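Local coordinates for protein glycoside hydrolase family 81 (Clostridium thermocellum, PDB 6FOP) that probably hydrolyses beta-1,3-glucans such as laminarin as a family 81 glucanase of the cellulosome, at residues L127-P132 / A262-Q267; L214-D219 / L275-T280; H303-N308 / A500-I505; D332-V337 / G343-K348; W507-A510 / I516-L519. All blocks are in the same frame, centred on the assembly; numbering follows the deposited sequence.

Contact 1. Residues L127-P132 / A262-Q267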
# COMPACT_ATOMS: atom_id res chain seq x y z
N LEU A 127 -14.08 -12.82 7.50
CA LEU A 127 -14.22 -11.94 6.34
C LEU A 127 -12.88 -11.97 5.60
O LEU A 127 -11.82 -11.88 6.24
CB LEU A 127 -14.55 -10.53 6.77
CG LEU A 127 -15.62 -10.40 7.85
CD1 LEU A 127 -15.82 -8.93 8.19
CD2 LEU A 127 -16.93 -11.09 7.49
N MET A 128 -12.93 -12.15 4.28
CA MET A 128 -11.70 -12.34 3.52
C MET A 128 -11.67 -11.52 2.25
O MET A 128 -12.61 -11.55 1.43
CB MET A 128 -11.52 -13.82 3.21
CG MET A 128 -10.34 -14.14 2.30
SD MET A 128 -10.15 -15.91 2.30
CE MET A 128 -9.13 -16.15 0.89
N LYS A 129 -10.57 -10.80 2.09
CA LYS A 129 -10.28 -10.04 0.88
C LYS A 129 -9.85 -11.07 -0.16
O LYS A 129 -8.96 -11.88 0.11
CB LYS A 129 -9.18 -9.04 1.13
CG LYS A 129 -8.70 -8.29 -0.10
CD LYS A 129 -7.87 -7.06 0.26
CE LYS A 129 -8.67 -5.97 0.93
NZ LYS A 129 -9.78 -5.41 0.11
N GLY A 130 -10.46 -11.05 -1.33
CA GLY A 130 -10.19 -12.04 -2.34
C GLY A 130 -10.97 -13.35 -2.18
O GLY A 130 -10.59 -14.36 -2.79
N SER A 131 -12.07 -13.34 -1.43
CA SER A 131 -12.94 -14.52 -1.36
C SER A 131 -14.35 -14.11 -1.72
O SER A 131 -14.85 -13.12 -1.21
CB SER A 131 -12.97 -15.12 0.03
OG SER A 131 -13.78 -16.28 0.05
N PRO A 132 -15.07 -14.96 -2.46
CA PRO A 132 -16.52 -14.73 -2.61
C PRO A 132 -17.33 -15.27 -1.43
O PRO A 132 -18.55 -15.11 -1.43
CB PRO A 132 -16.83 -15.54 -3.88
CG PRO A 132 -15.90 -16.66 -3.82
CD PRO A 132 -14.61 -16.10 -3.27
N ALA A 262 -10.56 -14.97 -5.51
CA ALA A 262 -10.85 -13.89 -6.43
C ALA A 262 -9.58 -13.01 -6.47
O ALA A 262 -9.09 -12.58 -5.44
CB ALA A 262 -12.06 -13.08 -5.97
N LEU A 263 -9.16 -12.68 -7.68
CA LEU A 263 -7.92 -11.93 -7.94
C LEU A 263 -8.24 -10.59 -8.55
O LEU A 263 -9.05 -10.50 -9.44
CB LEU A 263 -7.02 -12.70 -8.90
CG LEU A 263 -6.11 -13.77 -8.31
CD1 LEU A 263 -6.88 -14.89 -7.62
CD2 LEU A 263 -5.23 -14.37 -9.41
N TYR A 264 -7.57 -9.56 -8.04
CA TYR A 264 -7.65 -8.24 -8.64
C TYR A 264 -6.85 -8.17 -9.95
O TYR A 264 -5.92 -8.99 -10.16
CB TYR A 264 -7.05 -7.24 -7.69
CG TYR A 264 -7.77 -6.97 -6.39
CD1 TYR A 264 -9.03 -6.38 -6.37
CD2 TYR A 264 -7.19 -7.30 -5.16
CE1 TYR A 264 -9.65 -6.05 -5.17
CE2 TYR A 264 -7.78 -6.93 -3.97
CZ TYR A 264 -9.01 -6.33 -3.96
OH TYR A 264 -9.53 -5.96 -2.74
N PRO A 265 -7.14 -7.18 -10.80
CA PRO A 265 -6.34 -7.03 -12.03
C PRO A 265 -4.83 -6.98 -11.85
O PRO A 265 -4.10 -7.58 -12.66
CB PRO A 265 -6.87 -5.72 -12.60
CG PRO A 265 -8.30 -5.71 -12.18
CD PRO A 265 -8.27 -6.26 -10.78
N HIS A 266 -4.33 -6.30 -10.82
CA HIS A 266 -2.86 -6.29 -10.67
C HIS A 266 -2.27 -7.67 -10.39
O HIS A 266 -1.05 -7.86 -10.52
CB HIS A 266 -2.41 -5.28 -9.61
CG HIS A 266 -2.62 -5.75 -8.21
ND1 HIS A 266 -3.84 -5.66 -7.60
CD2 HIS A 266 -1.78 -6.33 -7.32
CE1 HIS A 266 -3.76 -6.20 -6.40
NE2 HIS A 266 -2.52 -6.59 -6.20
N GLN A 267 -3.11 -8.63 -9.97
CA GLN A 267 -2.69 -10.01 -9.74
C GLN A 267 -2.88 -10.87 -10.98
O GLN A 267 -2.02 -11.69 -11.29
CB GLN A 267 -3.47 -10.63 -8.59
CG GLN A 267 -3.20 -9.95 -7.25
CD GLN A 267 -4.20 -10.28 -6.17
OE1 GLN A 267 -5.37 -10.44 -6.46
NE2 GLN A 267 -3.75 -10.36 -4.95
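Lys129 sends CG away from its own backbone N (chi1 174°) and then bends at its last two torsions, while Tyr264, across the contact, turns CG anti to its carbonyl carbon (chi1 -68°). The two side chains cross at about a right angle. The lysine CG, CD and CE all lie within 3.8 Å of Tyr264 OH, and the chain bends past the phenol oxygen so that NZ donates a hydrogen bond of 2.9 Å to that OH. The backbones meet as well. Met128 to Ser131 form a type II turn in which Gly130, with its positive phi, takes the third place; the closing bond of the turn is weak, but Gly130 O is firmly used, accepting from Ala262 N at 2.8 Å along an almost straight N-H (177°). Ala262 CB then rests on the same Gly130 O at 3.7 Å. At the far end, Gln267 OE1 accepts from Tyr264 N at 2.8 Å, a side-chain bond that holds the first turn of helix 265-268, where Tyr264 is the N-cap residue. Glu474, Ala55 O and Tyr54 O also bind Lys129 NZ, Trp40 meets it by cation-pi, and His56 ND1 holds Tyr264 OH. A buried ammonium is thus surrounded by a carboxylate, carbonyls and an aromatic ring, which probably keeps it charged, and its bond would polarise the phenol that accepts from it. The chemistry implies a polar fastening between the turn after strand 121-128 and the end of strand 260-263, with the residue that caps helix 265-268.

Contact 2. Residues L214-D219 / L275-T280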
# COMPACT_ATOMS: atom_id res chain seq x y z
N LEU A 214 -24.28 -22.80 -8.49
CA LEU A 214 -24.54 -22.99 -7.06
C LEU A 214 -23.92 -24.29 -6.56
O LEU A 214 -23.34 -24.33 -5.48
CB LEU A 214 -26.03 -22.97 -6.80
CG LEU A 214 -26.48 -23.17 -5.35
CD1 LEU A 214 -25.97 -22.05 -4.45
CD2 LEU A 214 -28.00 -23.24 -5.30
N THR A 215 -24.01 -25.35 -7.37
CA THR A 215 -23.43 -26.65 -7.00
C THR A 215 -21.92 -26.53 -6.83
O THR A 215 -21.35 -27.09 -5.90
CB THR A 215 -23.77 -27.70 -8.08
OG1 THR A 215 -25.19 -27.80 -8.22
CG2 THR A 215 -23.21 -29.03 -7.73
N TYR A 216 -21.26 -25.81 -7.73
CA TYR A 216 -19.81 -25.63 -7.64
C TYR A 216 -19.42 -24.85 -6.39
O TYR A 216 -18.51 -25.25 -5.65
CB TYR A 216 -19.31 -24.91 -8.88
CG TYR A 216 -17.79 -24.80 -8.89
CD1 TYR A 216 -17.00 -25.89 -9.29
CD2 TYR A 216 -17.14 -23.64 -8.47
CE1 TYR A 216 -15.62 -25.82 -9.28
CE2 TYR A 216 -15.75 -23.57 -8.48
CZ TYR A 216 -15.00 -24.65 -8.89
OH TYR A 216 -13.63 -24.55 -8.86
N TYR A 217 -20.12 -23.77 -6.11
CA TYR A 217 -19.86 -22.98 -4.89
C TYR A 217 -20.17 -23.79 -3.63
O TYR A 217 -19.43 -23.72 -2.66
CB TYR A 217 -20.56 -21.65 -4.93
CG TYR A 217 -19.82 -20.61 -5.77
CD1 TYR A 217 -19.74 -20.73 -7.15
CD2 TYR A 217 -19.22 -19.51 -5.17
CE1 TYR A 217 -19.07 -19.78 -7.91
CE2 TYR A 217 -18.55 -18.56 -5.92
CZ TYR A 217 -18.49 -18.71 -7.28
OH TYR A 217 -17.83 -17.76 -8.04
N LYS A 218 -21.22 -24.61 -3.65
CA LYS A 218 -21.50 -25.51 -2.53
C LYS A 218 -20.35 -26.47 -2.29
O LYS A 218 -20.03 -26.77 -1.15
CB LYS A 218 -22.82 -26.25 -2.75
CG LYS A 218 -23.19 -27.15 -1.58
CD LYS A 218 -24.44 -27.95 -1.86
CE LYS A 218 -24.71 -28.88 -0.67
NZ LYS A 218 -25.76 -29.90 -0.93
N ASP A 219 -19.73 -26.96 -3.38
CA ASP A 219 -18.63 -27.89 -3.23
C ASP A 219 -17.52 -27.38 -2.32
O ASP A 219 -16.87 -28.18 -1.66
CB ASP A 219 -17.99 -28.24 -4.58
CG ASP A 219 -18.83 -29.16 -5.44
OD1 ASP A 219 -19.67 -29.89 -4.91
OD2 ASP A 219 -18.58 -29.16 -6.68
N LEU A 275 -4.90 -20.51 -14.09
CA LEU A 275 -5.88 -20.98 -15.08
C LEU A 275 -7.26 -20.59 -14.56
O LEU A 275 -7.93 -21.40 -13.92
CB LEU A 275 -5.75 -22.48 -15.30
CG LEU A 275 -4.57 -22.87 -16.18
CD1 LEU A 275 -4.37 -24.37 -16.14
CD2 LEU A 275 -4.80 -22.39 -17.62
N PRO A 276 -7.71 -19.37 -14.85
CA PRO A 276 -8.96 -18.89 -14.27
C PRO A 276 -10.17 -19.76 -14.58
O PRO A 276 -10.27 -20.37 -15.64
CB PRO A 276 -9.11 -17.50 -14.88
CG PRO A 276 -7.70 -17.08 -15.08
CD PRO A 276 -7.05 -18.31 -15.63
N LEU A 277 -11.08 -19.76 -13.62
CA LEU A 277 -12.40 -20.30 -13.76
C LEU A 277 -13.20 -19.37 -14.66
O LEU A 277 -12.75 -18.27 -14.98
CB LEU A 277 -13.07 -20.40 -12.39
CG LEU A 277 -12.40 -21.28 -11.34
CD1 LEU A 277 -13.13 -21.12 -10.02
CD2 LEU A 277 -12.37 -22.73 -11.76
N PRO A 278 -14.41 -19.79 -15.10
CA PRO A 278 -15.22 -18.88 -15.91
C PRO A 278 -15.74 -17.67 -15.15
O PRO A 278 -16.09 -16.64 -15.76
CB PRO A 278 -16.41 -19.76 -16.35
CG PRO A 278 -15.95 -21.15 -16.20
CD PRO A 278 -14.98 -21.16 -15.07
N TYR A 279 -15.81 -17.77 -13.84
CA TYR A 279 -16.53 -16.80 -13.04
C TYR A 279 -15.74 -15.52 -12.82
O TYR A 279 -14.54 -15.57 -12.50
CB TYR A 279 -16.85 -17.41 -11.69
CG TYR A 279 -17.49 -18.76 -11.75
CD1 TYR A 279 -18.65 -18.98 -12.51
CD2 TYR A 279 -16.95 -19.83 -11.06
CE1 TYR A 279 -19.25 -20.22 -12.55
CE2 TYR A 279 -17.53 -21.07 -11.10
CZ TYR A 279 -18.68 -21.26 -11.85
OH TYR A 279 -19.30 -22.49 -11.88
N THR A 280 -16.42 -14.39 -12.96
CA THR A 280 -15.82 -13.09 -12.66
C THR A 280 -16.77 -12.27 -11.81
O THR A 280 -18.00 -12.56 -11.77
CB THR A 280 -15.50 -12.30 -13.94
OG1 THR A 280 -16.70 -12.05 -14.68
CG2 THR A 280 -14.51 -13.03 -14.81
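Tyr216, Tyr217 and Tyr279 form an aromatic cluster, with Leu277 closing one end of it. The ring of Tyr279 meets both helix tyrosines. Tyr217 CE1 sits over one of its faces, 3.8 Å from Tyr279 CE2 and displaced toward the rim, whereas Tyr216 CD2 approaches its edge, near the ring plane, at 3.7 Å from the same Tyr279 CE2. Neither pair is a regular stack: the Tyr279 plane is inclined at 49° to that of Tyr216 and at 59° to that of Tyr217. Leu277 comes from the opposite direction to Tyr216, and its CD2 touches Tyr216 OH at 3.6 Å while CD1 lies 3.9 Å from Tyr216 CE2. Neighbours on the helix, the two tyrosines also differ in first torsion: Tyr216 has CG anti to its backbone N (chi1 -175°), and Tyr217 has CG anti to its carbonyl carbon.

In the next shell the phenol ends are tied down, Tyr216 OH to Gln292 NE2 and Tyr217 OH to Tyr281 OH. Further out, helix 211-220 lies with Tyr217 on strands 200-206 and 170-175, while the loop ahead of strand 280-283 bonds to Thr290 of strand 286-292, so the cluster joins the helix to the smaller three-stranded sheet.

Contact 3. Residues H303-N308 / A500-I505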
# COMPACT_ATOMS: atom_id res chain seq x y z
N HIS A 303 12.73 -3.44 -12.23
CA HIS A 303 13.51 -2.70 -13.21
C HIS A 303 14.65 -1.90 -12.62
O HIS A 303 15.23 -1.04 -13.31
CB HIS A 303 12.60 -1.78 -14.02
CG HIS A 303 11.59 -2.54 -14.81
ND1 HIS A 303 11.86 -3.05 -16.06
CD2 HIS A 303 10.33 -2.94 -14.50
CE1 HIS A 303 10.80 -3.72 -16.49
NE2 HIS A 303 9.86 -3.66 -15.57
N GLY A 304 14.97 -2.14 -11.35
CA GLY A 304 16.06 -1.45 -10.68
C GLY A 304 15.61 -0.11 -10.13
O GLY A 304 14.64 0.49 -10.62
N ILE A 305 16.35 0.38 -9.15
CA ILE A 305 16.30 1.78 -8.76
C ILE A 305 17.73 2.28 -8.66
O ILE A 305 18.67 1.49 -8.53
CB ILE A 305 15.55 2.02 -7.43
CG1 ILE A 305 16.27 1.42 -6.22
CG2 ILE A 305 14.11 1.49 -7.52
CD1 ILE A 305 15.75 1.94 -4.93
N LEU A 306 17.88 3.60 -8.60
CA LEU A 306 19.18 4.21 -8.33
C LEU A 306 19.10 5.06 -7.07
O LEU A 306 18.03 5.54 -6.71
CB LEU A 306 19.63 5.08 -9.48
CG LEU A 306 19.93 4.32 -10.78
CD1 LEU A 306 20.08 5.32 -11.92
CD2 LEU A 306 21.17 3.47 -10.64
N PRO A 307 20.27 5.31 -6.43
CA PRO A 307 20.30 6.24 -5.29
C PRO A 307 20.25 7.71 -5.70
O PRO A 307 20.07 8.57 -4.86
CB PRO A 307 21.63 5.91 -4.61
CG PRO A 307 22.48 5.38 -5.71
CD PRO A 307 21.56 4.62 -6.61
N ASN A 308 20.43 7.96 -6.99
CA ASN A 308 20.45 9.29 -7.60
C ASN A 308 20.69 9.10 -9.08
O ASN A 308 21.21 8.08 -9.51
CB ASN A 308 21.56 10.18 -7.01
CG ASN A 308 22.94 9.54 -7.09
OD1 ASN A 308 23.34 8.78 -6.20
ND2 ASN A 308 23.70 9.88 -8.12
N ALA A 500 8.95 5.50 0.73
CA ALA A 500 9.40 4.67 1.85
C ALA A 500 10.00 3.36 1.35
O ALA A 500 11.02 2.89 1.84
CB ALA A 500 8.27 4.40 2.82
N TRP A 501 9.36 2.76 0.36
CA TRP A 501 9.80 1.47 -0.11
C TRP A 501 11.14 1.52 -0.81
O TRP A 501 12.03 0.68 -0.55
CB TRP A 501 8.74 0.81 -0.99
CG TRP A 501 7.37 0.73 -0.41
CD1 TRP A 501 6.23 0.68 -1.13
CD2 TRP A 501 6.95 0.73 0.99
NE1 TRP A 501 5.14 0.58 -0.30
CE2 TRP A 501 5.54 0.63 1.00
CE3 TRP A 501 7.62 0.81 2.21
CZ2 TRP A 501 4.80 0.60 2.18
CZ3 TRP A 501 6.87 0.77 3.40
CH2 TRP A 501 5.48 0.66 3.37
N GLN A 502 11.34 2.54 -1.65
CA GLN A 502 12.67 2.71 -2.28
C GLN A 502 13.75 2.96 -1.25
O GLN A 502 14.87 2.47 -1.39
CB GLN A 502 12.64 3.76 -3.39
CG GLN A 502 12.46 5.22 -2.94
CD GLN A 502 13.75 5.94 -2.67
OE1 GLN A 502 14.79 5.65 -3.25
NE2 GLN A 502 13.66 6.93 -1.80
N ALA A 503 13.42 3.73 -0.22
CA ALA A 503 14.39 3.96 0.84
C ALA A 503 14.79 2.66 1.54
O ALA A 503 15.95 2.49 1.91
CB ALA A 503 13.85 4.95 1.86
N ILE A 504 13.82 1.75 1.75
CA ILE A 504 14.11 0.44 2.34
C ILE A 504 15.04 -0.38 1.44
O ILE A 504 15.98 -1.03 1.92
CB ILE A 504 12.80 -0.30 2.67
CG1 ILE A 504 12.08 0.41 3.82
CG2 ILE A 504 13.08 -1.73 3.07
CD1 ILE A 504 10.73 -0.16 4.15
N ILE A 505 14.81 -0.34 0.14
CA ILE A 505 15.72 -1.02 -0.80
C ILE A 505 17.15 -0.50 -0.61
O ILE A 505 18.11 -1.27 -0.46
CB ILE A 505 15.31 -0.84 -2.28
CG1 ILE A 505 13.92 -1.44 -2.55
CG2 ILE A 505 16.34 -1.43 -3.22
CD1 ILE A 505 13.38 -1.18 -3.94
O HOH W 1 16.45 7.20 -5.04
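Ile305 packs against Gln502 and Ile505 in a small, buried, largely apolar contact, set where the loop between strand 295-301 and helix 317-329 passes helix 494-511 of the helical family 81 domain. It is the tip of one isoleucine that does most of the work. Ile305 CD1 lies 3.8 Å from Ile505 CG2, the two side chains reaching toward each other tip to tip, and it also touches Gln502 CB at 3.9 Å and the backbone Gln502 O at 3.7 Å. The methyl lies between Gln502 and Ile505, about one helical turn apart. Ile305 can reach in because its CG1 stands between the backbone N and the carbonyl carbon (chi1 67°), the crowded position, and the chain then runs extended.

The Gln502 chain bends at chi2 (90°), which turns its amide toward the loop. A water completes the link: it donates one proton to Gln502 OE1 at 2.9 Å and one to Leu306 O at 2.8 Å. The other end of that amide is fixed, since Gln502 NE2 bonds to Asn499 OD1. Tyr524 of helix 514-534 lies against both isoleucines, and Ala584 against Ile305.

The chemistry is therefore divided: aliphatic carbons supply most of the packing, while one bridging water satisfies a loop carbonyl and an amide oxygen, which as two acceptors could not bond to each other directly.

Contact 4. Residues D332-V337 / G343-K348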
# COMPACT_ATOMS: atom_id res chain seq x y z
N ASP A 332 19.60 24.07 7.12
CA ASP A 332 19.12 23.88 8.47
C ASP A 332 17.74 24.51 8.72
O ASP A 332 17.37 24.77 9.87
CB ASP A 332 20.16 24.42 9.46
CG ASP A 332 20.42 25.90 9.29
OD1 ASP A 332 19.98 26.51 8.26
OD2 ASP A 332 21.07 26.46 10.20
N ALA A 333 16.97 24.72 7.64
CA ALA A 333 15.70 25.49 7.67
C ALA A 333 14.49 24.69 7.14
O ALA A 333 13.93 24.99 6.09
CB ALA A 333 15.88 26.79 6.89
N PRO A 334 14.07 23.65 7.88
CA PRO A 334 12.79 23.00 7.53
C PRO A 334 11.65 24.01 7.67
O PRO A 334 11.74 24.95 8.48
CB PRO A 334 12.67 21.88 8.56
CG PRO A 334 13.55 22.29 9.69
CD PRO A 334 14.66 23.10 9.11
N VAL A 335 10.58 23.83 6.89
CA VAL A 335 9.45 24.76 6.97
C VAL A 335 8.64 24.55 8.25
O VAL A 335 7.99 25.46 8.73
CB VAL A 335 8.54 24.69 5.74
CG1 VAL A 335 9.33 24.94 4.44
CG2 VAL A 335 7.78 23.40 5.70
N ALA A 336 8.71 23.34 8.81
CA ALA A 336 8.06 23.02 10.09
C ALA A 336 8.77 21.80 10.65
O ALA A 336 9.52 21.13 9.92
CB ALA A 336 6.56 22.79 9.91
N VAL A 337 8.60 21.54 11.94
CA VAL A 337 9.46 20.58 12.61
C VAL A 337 8.71 19.37 13.20
O VAL A 337 9.31 18.58 13.90
CB VAL A 337 10.38 21.23 13.63
CG1 VAL A 337 11.32 22.20 12.89
CG2 VAL A 337 9.58 21.94 14.70
N GLY A 343 10.46 15.52 7.77
CA GLY A 343 10.75 14.54 6.74
C GLY A 343 10.90 15.14 5.36
O GLY A 343 11.86 14.83 4.62
N LYS A 344 9.93 15.95 4.95
CA LYS A 344 10.02 16.58 3.63
C LYS A 344 11.37 17.30 3.44
O LYS A 344 11.97 17.21 2.38
CB LYS A 344 8.88 17.58 3.37
CG LYS A 344 7.54 16.91 3.02
CD LYS A 344 6.44 17.87 2.67
CE LYS A 344 6.61 18.63 1.37
NZ LYS A 344 6.31 17.88 0.11
N HIS A 345 11.82 17.98 4.49
CA HIS A 345 13.10 18.67 4.43
C HIS A 345 14.26 17.67 4.28
O HIS A 345 15.17 17.88 3.47
CB HIS A 345 13.27 19.55 5.66
CG HIS A 345 14.54 20.32 5.68
ND1 HIS A 345 14.71 21.46 4.93
CD2 HIS A 345 15.70 20.11 6.33
CE1 HIS A 345 15.93 21.91 5.12
NE2 HIS A 345 16.56 21.12 5.96
N LEU A 346 14.23 16.60 5.07
CA LEU A 346 15.27 15.57 4.97
C LEU A 346 15.31 14.94 3.57
O LEU A 346 16.38 14.64 3.04
CB LEU A 346 15.07 14.47 5.99
CG LEU A 346 15.42 14.86 7.42
CD1 LEU A 346 14.98 13.73 8.37
CD2 LEU A 346 16.91 15.15 7.60
N GLY A 347 14.14 14.78 2.94
CA GLY A 347 14.09 14.26 1.58
C GLY A 347 14.75 15.22 0.58
O GLY A 347 15.48 14.80 -0.32
N LYS A 348 14.47 16.51 0.75
CA LYS A 348 15.07 17.56 -0.08
C LYS A 348 16.61 17.48 0.00
O LYS A 348 17.29 17.51 -1.03
CB LYS A 348 14.55 18.92 0.37
CG LYS A 348 15.07 20.05 -0.46
CD LYS A 348 14.34 21.35 -0.25
CE LYS A 348 14.15 21.82 1.13
NZ LYS A 348 13.28 23.05 1.04
O HOH W 2 12.96 23.07 3.84
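Water 2 is gripped by three groups where the 332-337 loop meets the helix: His345 ND1 at 2.6 Å, Lys348 NZ, which donates to it at 2.8 Å, and Ala333 O, which it reaches with a proton at 3.1 Å. It lies in the plane of the His345 ring, at its edge, while the loop packs over one face. There Pro334 N stands above the centre of the imidazole, Pro334 CA lies 3.6 Å from His345 ND1, and Pro334 CD makes a CH-pi contact, 4.2 Å from the ring centroid of His345 and only 9° off the normal. Nearer the backbone, Pro334 CB touches His345 CB at 3.8 Å, and the carbonyl carbon Ala333 C comes to 3.7 Å from His345 CE1. The imidazole is swung against the loop, with one face turned to Pro334, because His345 has CG anti to its backbone N (chi1 -179°).

Its second nitrogen, NE2, is bonded to Ala331 O, so the ring is tied at both nitrogens and its rotation is fixed. Phe371 of helix 362-379 meets it at about a right angle. Lys348 NZ has a further partner in Asp642 O.

The arrangement is that of a short connection folding back on the helix it leads into, here the helix-loop-helix link between helices 317-329 and 339-359. This is consistent with the (alpha/alpha)6 barrel expected of the six-hairpin clan.

Contact 5. Residues W507-A510 / I516-L519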
# COMPACT_ATOMS: atom_id res chain seq x y z
N TRP A 507 18.48 1.20 1.91
CA TRP A 507 19.03 0.86 3.21
C TRP A 507 19.54 -0.57 3.28
O TRP A 507 20.63 -0.84 3.75
CB TRP A 507 17.97 1.10 4.30
CG TRP A 507 18.44 0.71 5.65
CD1 TRP A 507 18.21 -0.48 6.29
CD2 TRP A 507 19.27 1.47 6.53
NE1 TRP A 507 18.85 -0.50 7.50
CE2 TRP A 507 19.51 0.67 7.67
CE3 TRP A 507 19.85 2.75 6.47
CZ2 TRP A 507 20.27 1.13 8.76
CZ3 TRP A 507 20.60 3.18 7.53
CH2 TRP A 507 20.81 2.37 8.66
N GLY A 508 18.72 -1.50 2.82
CA GLY A 508 19.09 -2.89 2.83
C GLY A 508 20.32 -3.18 2.01
O GLY A 508 21.23 -3.85 2.45
N GLU A 509 20.38 -2.62 0.81
CA GLU A 509 21.55 -2.85 -0.00
C GLU A 509 22.78 -2.16 0.58
O GLU A 509 23.86 -2.75 0.60
CB GLU A 509 21.28 -2.38 -1.43
CG GLU A 509 22.40 -2.67 -2.42
CD GLU A 509 22.67 -4.14 -2.68
OE1 GLU A 509 21.93 -5.05 -2.22
OE2 GLU A 509 23.67 -4.40 -3.36
N ALA A 510 22.62 -0.94 1.10
CA ALA A 510 23.77 -0.21 1.67
C ALA A 510 24.36 -0.91 2.88
O ALA A 510 25.57 -0.84 3.11
CB ALA A 510 23.36 1.19 2.08
N ILE A 516 16.09 -7.15 4.46
CA ILE A 516 15.47 -5.83 4.40
C ILE A 516 15.43 -5.33 2.96
O ILE A 516 14.43 -4.79 2.52
CB ILE A 516 16.16 -4.83 5.35
CG1 ILE A 516 15.95 -5.27 6.80
CG2 ILE A 516 15.63 -3.42 5.10
CD1 ILE A 516 16.59 -4.37 7.85
N ARG A 517 16.51 -5.55 2.21
CA ARG A 517 16.50 -5.14 0.81
C ARG A 517 15.34 -5.79 0.04
O ARG A 517 14.61 -5.12 -0.68
CB ARG A 517 17.81 -5.48 0.12
CG ARG A 517 17.84 -5.02 -1.31
CD ARG A 517 18.90 -5.73 -2.07
NE ARG A 517 18.65 -7.16 -2.15
CZ ARG A 517 19.53 -8.04 -2.60
NH1 ARG A 517 20.74 -7.65 -2.97
NH2 ARG A 517 19.22 -9.33 -2.65
N ASP A 518 15.17 -7.09 0.23
CA ASP A 518 14.19 -7.84 -0.55
C ASP A 518 12.78 -7.47 -0.13
O ASP A 518 11.88 -7.47 -0.97
CB ASP A 518 14.43 -9.34 -0.39
CG ASP A 518 15.73 -9.81 -1.07
OD1 ASP A 518 16.43 -9.00 -1.72
OD2 ASP A 518 16.02 -11.01 -0.94
N LEU A 519 12.59 -7.15 1.15
CA LEU A 519 11.34 -6.55 1.65
C LEU A 519 11.03 -5.29 0.84
O LEU A 519 9.90 -5.09 0.36
CB LEU A 519 11.47 -6.21 3.13
CG LEU A 519 10.40 -5.30 3.76
CD1 LEU A 519 9.05 -5.98 3.84
CD2 LEU A 519 10.85 -4.80 5.12
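Glu509 and Arg517 lie side by side and point the same way, each rising from its own helix, and their flat ends are nearly parallel, the carboxylate and guanidinium planes differing by 15°. Arg517 NH1 donates to Glu509 OE1 at 3.0 Å with an N-H angle of 157°, meeting the oxygen on its syn side but somewhat out of the carboxylate plane. The bend of the arginine at chi3, together with that of the glutamate at chi2, brings these ends level, and Arg517 CD passes close to the same oxygen. On its other edge the guanidinium holds Asp518 side-on: Arg517 NE at 2.9 Å and Arg517 NH2 at 3.0 Å both bind Asp518 OD1, and that oxygen lies in the guanidinium plane.

Trp507 and Ile516 repeat the side-by-side pose on the apolar side, Ile516 CG2 meeting the indole edge at 4.1 Å from Trp507 CD1. Between the two pairs the backbones come very near. Gly508 CA is 3.8 Å from Arg517 N, an approach made possible because the glycine has no side chain there. Trp507 NE1 bonds to Glu448 of helix 440-455, Val447 packs on the same indole, and Pro671 touches both partners of the ion pair.

One arginine thus bridges two carboxylates, Glu509 OE1 and Asp518 OD1 lying 6.8 Å apart. It would offset their mutual repulsion and probably keeps both ionised at this tight turn between helices 494-511 and 514-534.

The five contacts fall into two groups. Contacts 1 and 2 lie in the beta-rich part, about 14 Å apart between centres and touching through Pro132 and Tyr217; their segments alternate along the chain, so the ties interleave. Contacts 3, 4 and 5 concern the helical domain. Contacts 3 and 5 share helix 494-511, touch, and have centres about 9 Å apart, while contact 4 lies about 20 Å from contact 3 between centres, its residues falling in sequence between the two segments of contact 3. The most distant pair, contacts 2 and 4, have centres about 53 Å apart. Contact 3 joins the loop before helix 317-329 to helix 494-511, far along the chain.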